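Local atomic coordinates of telomerase reverse transcriptase (Candida tropicalis MYA-3404, PDB entry 6ZD1), a protein that probably extends chromosome ends as the reverse transcriptase of telomerase, adding simple sequence repeats copied from a template within the enzyme's RNA. Residues S225-I237 with I246-N258. Numbering follows the deposited sequence.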
# COMPACT_ATOMS: atom_id res chain seq x y z
N SER A 225 -10.60 -13.49 27.78
CA SER A 225 -9.17 -13.60 28.01
C SER A 225 -8.43 -13.85 26.71
O SER A 225 -7.28 -13.40 26.55
CB SER A 225 -8.88 -14.72 29.02
OG SER A 225 -9.38 -15.96 28.57
N LYS A 226 -9.06 -14.55 25.76
CA LYS A 226 -8.53 -14.70 24.40
C LYS A 226 -8.79 -13.41 23.64
O LYS A 226 -9.76 -13.27 22.88
CB LYS A 226 -9.18 -15.90 23.71
CG LYS A 226 -9.00 -17.22 24.43
CD LYS A 226 -9.72 -18.34 23.69
CE LYS A 226 -9.53 -19.67 24.38
NZ LYS A 226 -10.26 -20.76 23.66
N GLY A 227 -7.90 -12.44 23.84
CA GLY A 227 -7.94 -11.19 23.11
C GLY A 227 -6.57 -10.87 22.56
O GLY A 227 -6.31 -9.74 22.12
N GLN A 228 -5.69 -11.87 22.60
CA GLN A 228 -4.29 -11.66 22.24
C GLN A 228 -4.13 -11.20 20.80
O GLN A 228 -3.28 -10.35 20.50
CB GLN A 228 -3.50 -12.95 22.49
CG GLN A 228 -3.57 -13.44 23.93
CD GLN A 228 -3.08 -14.86 24.10
OE1 GLN A 228 -3.18 -15.68 23.18
NE2 GLN A 228 -2.55 -15.17 25.28
N PHE A 229 -4.95 -11.73 19.89
CA PHE A 229 -4.77 -11.49 18.46
C PHE A 229 -5.98 -10.81 17.83
O PHE A 229 -6.16 -10.87 16.61
CB PHE A 229 -4.47 -12.81 17.75
CG PHE A 229 -3.35 -13.58 18.37
CD1 PHE A 229 -2.14 -12.96 18.66
CD2 PHE A 229 -3.50 -14.92 18.68
CE1 PHE A 229 -1.10 -13.67 19.23
CE2 PHE A 229 -2.47 -15.64 19.26
CZ PHE A 229 -1.27 -15.01 19.54
N THR A 230 -6.81 -10.16 18.63
CA THR A 230 -7.98 -9.44 18.13
C THR A 230 -7.95 -7.96 18.49
O THR A 230 -8.95 -7.26 18.27
CB THR A 230 -9.26 -10.08 18.66
OG1 THR A 230 -9.18 -10.23 20.08
CG2 THR A 230 -9.48 -11.45 18.01
N ASN A 231 -6.84 -7.47 19.03
CA ASN A 231 -6.70 -6.06 19.37
C ASN A 231 -6.02 -5.31 18.24
O ASN A 231 -5.20 -5.87 17.51
CB ASN A 231 -5.91 -5.88 20.66
CG ASN A 231 -6.58 -6.54 21.86
OD1 ASN A 231 -5.91 -7.10 22.72
ND2 ASN A 231 -7.90 -6.48 21.90
N GLY A 232 -6.37 -4.04 18.09
CA GLY A 232 -5.75 -3.19 17.10
C GLY A 232 -5.70 -1.76 17.58
O GLY A 232 -6.45 -1.36 18.48
N LYS A 233 -4.80 -0.99 16.98
CA LYS A 233 -4.68 0.43 17.26
C LYS A 233 -5.17 1.22 16.05
O LYS A 233 -4.90 0.85 14.91
CB LYS A 233 -3.24 0.82 17.61
CG LYS A 233 -3.12 2.22 18.22
CD LYS A 233 -1.92 2.32 19.16
CE LYS A 233 -0.61 2.11 18.42
NZ LYS A 233 0.57 2.24 19.33
N ILE A 234 -5.90 2.29 16.32
CA ILE A 234 -6.55 3.07 15.27
C ILE A 234 -5.51 3.92 14.55
O ILE A 234 -4.76 4.68 15.17
CB ILE A 234 -7.67 3.93 15.85
CG1 ILE A 234 -8.73 3.05 16.49
CG2 ILE A 234 -8.29 4.79 14.76
CD1 ILE A 234 -9.89 3.84 17.03
N LYS A 235 -5.49 3.81 13.22
CA LYS A 235 -4.69 4.66 12.35
C LYS A 235 -5.63 5.47 11.46
O LYS A 235 -6.62 4.94 10.95
CB LYS A 235 -3.73 3.82 11.49
CG LYS A 235 -2.49 4.57 11.04
CD LYS A 235 -1.49 3.63 10.38
CE LYS A 235 -1.68 3.58 8.87
NZ LYS A 235 -1.30 4.87 8.22
N LEU A 236 -5.33 6.75 11.29
CA LEU A 236 -6.17 7.67 10.53
C LEU A 236 -5.47 8.10 9.25
O LEU A 236 -4.24 8.25 9.22
CB LEU A 236 -6.55 8.89 11.36
CG LEU A 236 -7.44 8.59 12.57
CD1 LEU A 236 -7.77 9.86 13.34
CD2 LEU A 236 -8.71 7.87 12.14
N ILE A 237 -6.25 8.27 8.19
CA ILE A 237 -5.77 8.64 6.86
C ILE A 237 -6.64 9.78 6.33
O ILE A 237 -7.87 9.68 6.37
CB ILE A 237 -5.80 7.44 5.90
CG1 ILE A 237 -4.88 6.34 6.43
CG2 ILE A 237 -5.36 7.85 4.50
CD1 ILE A 237 -5.07 5.03 5.72
N ILE A 246 -8.57 3.04 10.04
CA ILE A 246 -7.91 1.76 9.86
C ILE A 246 -7.50 1.25 11.23
O ILE A 246 -7.08 2.02 12.09
CB ILE A 246 -6.68 1.89 8.93
CG1 ILE A 246 -7.08 2.54 7.61
CG2 ILE A 246 -6.05 0.53 8.68
CD1 ILE A 246 -8.20 1.82 6.89
N CYS A 247 -7.64 -0.06 11.43
CA CYS A 247 -7.24 -0.71 12.67
C CYS A 247 -6.03 -1.58 12.36
O CYS A 247 -6.11 -2.51 11.55
CB CYS A 247 -8.38 -1.54 13.25
SG CYS A 247 -8.30 -1.74 15.04
N VAL A 248 -4.90 -1.25 12.99
CA VAL A 248 -3.64 -1.96 12.78
C VAL A 248 -3.49 -3.00 13.90
O VAL A 248 -3.45 -2.62 15.07
CB VAL A 248 -2.44 -1.00 12.77
CG1 VAL A 248 -1.16 -1.76 12.47
CG2 VAL A 248 -2.67 0.12 11.77
N PRO A 249 -3.41 -4.29 13.57
CA PRO A 249 -3.38 -5.31 14.63
C PRO A 249 -2.17 -5.15 15.54
O PRO A 249 -1.03 -5.03 15.08
CB PRO A 249 -3.31 -6.63 13.84
CG PRO A 249 -3.88 -6.30 12.50
CD PRO A 249 -3.47 -4.88 12.23
N LEU A 250 -2.44 -5.14 16.84
CA LEU A 250 -1.37 -5.14 17.84
C LEU A 250 -0.76 -6.52 17.95
O LEU A 250 -1.48 -7.52 18.05
CB LEU A 250 -1.91 -4.70 19.21
CG LEU A 250 -2.01 -3.20 19.47
CD1 LEU A 250 -2.47 -2.96 20.90
CD2 LEU A 250 -0.67 -2.52 19.22
N LYS A 251 0.56 -6.58 17.94
CA LYS A 251 1.26 -7.84 18.13
C LYS A 251 1.41 -8.21 19.59
O LYS A 251 2.18 -9.12 19.92
CB LYS A 251 2.64 -7.78 17.46
CG LYS A 251 2.65 -7.06 16.11
CD LYS A 251 1.71 -7.71 15.11
CE LYS A 251 1.79 -7.04 13.75
NZ LYS A 251 3.15 -7.15 13.15
N GLN A 252 0.70 -7.52 20.48
CA GLN A 252 0.76 -7.77 21.92
C GLN A 252 -0.64 -7.97 22.48
O GLN A 252 -1.65 -7.67 21.83
CB GLN A 252 1.43 -6.62 22.67
CG GLN A 252 2.66 -6.05 22.02
CD GLN A 252 3.10 -4.78 22.69
OE1 GLN A 252 3.65 -4.80 23.79
NE2 GLN A 252 2.86 -3.65 22.03
N SER A 253 -0.69 -8.46 23.71
CA SER A 253 -1.90 -8.38 24.50
C SER A 253 -2.00 -7.00 25.15
O SER A 253 -1.06 -6.20 25.11
CB SER A 253 -1.93 -9.48 25.56
OG SER A 253 -0.86 -9.33 26.48
N LEU A 254 -3.15 -6.72 25.75
CA LEU A 254 -3.32 -5.43 26.42
C LEU A 254 -2.39 -5.32 27.62
O LEU A 254 -1.81 -4.26 27.87
CB LEU A 254 -4.78 -5.23 26.82
CG LEU A 254 -5.10 -3.88 27.48
CD1 LEU A 254 -4.77 -2.73 26.54
CD2 LEU A 254 -6.56 -3.83 27.91
N TYR A 255 -2.23 -6.42 28.37
CA TYR A 255 -1.32 -6.42 29.52
C TYR A 255 0.10 -6.07 29.09
O TYR A 255 0.76 -5.24 29.72
CB TYR A 255 -1.36 -7.78 30.21
CG TYR A 255 -0.52 -7.86 31.47
CD1 TYR A 255 0.05 -9.07 31.87
CD2 TYR A 255 -0.30 -6.74 32.26
CE1 TYR A 255 0.81 -9.15 33.02
CE2 TYR A 255 0.47 -6.81 33.41
CZ TYR A 255 1.02 -8.02 33.78
OH TYR A 255 1.78 -8.10 34.93
N SER A 256 0.58 -6.71 28.02
CA SER A 256 1.92 -6.42 27.53
C SER A 256 2.02 -5.01 26.97
O SER A 256 3.08 -4.38 27.06
CB SER A 256 2.31 -7.44 26.46
OG SER A 256 3.59 -7.16 25.92
N PHE A 257 0.94 -4.50 26.38
CA PHE A 257 0.96 -3.15 25.83
C PHE A 257 1.01 -2.10 26.93
O PHE A 257 1.72 -1.09 26.81
CB PHE A 257 -0.26 -2.93 24.93
CG PHE A 257 -0.34 -1.55 24.36
CD1 PHE A 257 0.47 -1.19 23.30
CD2 PHE A 257 -1.22 -0.62 24.88
CE1 PHE A 257 0.41 0.08 22.77
CE2 PHE A 257 -1.29 0.65 24.36
CZ PHE A 257 -0.48 1.00 23.30
N ASN A 258 0.25 -2.31 28.01
CA ASN A 258 0.28 -1.36 29.13
C ASN A 258 1.61 -1.41 29.87
O ASN A 258 2.07 -0.38 30.38
CB ASN A 258 -0.87 -1.65 30.09
CG ASN A 258 -2.22 -1.24 29.52
OD1 ASN A 258 -2.31 -0.30 28.73
ND2 ASN A 258 -3.27 -1.93 29.94
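The backbone oxygen of Ile246 takes a short, nearly straight bond from Lys235 N (2.6 Å, 176° at the hydrogen), and Ile234 CA brings a CA-H...O contact to the same oxygen at 3.4 Å. Lys235 O in turn accepts from Ile246 N, so this pair is closed by two bonds, as is the next hydrogen-bonded pair, Lys233 with Val248. Past the Gly232-Pro249 pair, where the chains run close, Leu250 N bonds to Asn231 O (2.9 Å), arriving above the carbonyl plane, 38° out of it. The ladder is the beta hairpin of strands 231-237 and 244-249 within the reverse transcriptase region; strand 244-249 is outermost in a mixed sheet, and strand 443-446 flanks 231-237 on its other side. With SG anti to the backbone N (chi1 -153°), Cys247 lays its sulfur against the bare backbone of Gly232, 3.6 Å from CA, on the face it shares with Ile234. On the other face Val248 CG2 rests on Lys235 CB at 3.9 Å, and further along Ile237 CD1 meets Ile246 CG1 at 3.7 Å. Lys233, bent at chi3, brings NZ obliquely to 4.1 Å from Phe257 CE1, while Leu250 CD1 lies over one face of that ring, offset toward the rim. Phe257 belongs to helix 254-258, N-capped by Ser253, whose OG accepts a weak hydrogen bond from Ser256 N; Ser253 N is hydrogen-bonded to the Glu269 carboxylate of helix 263-298.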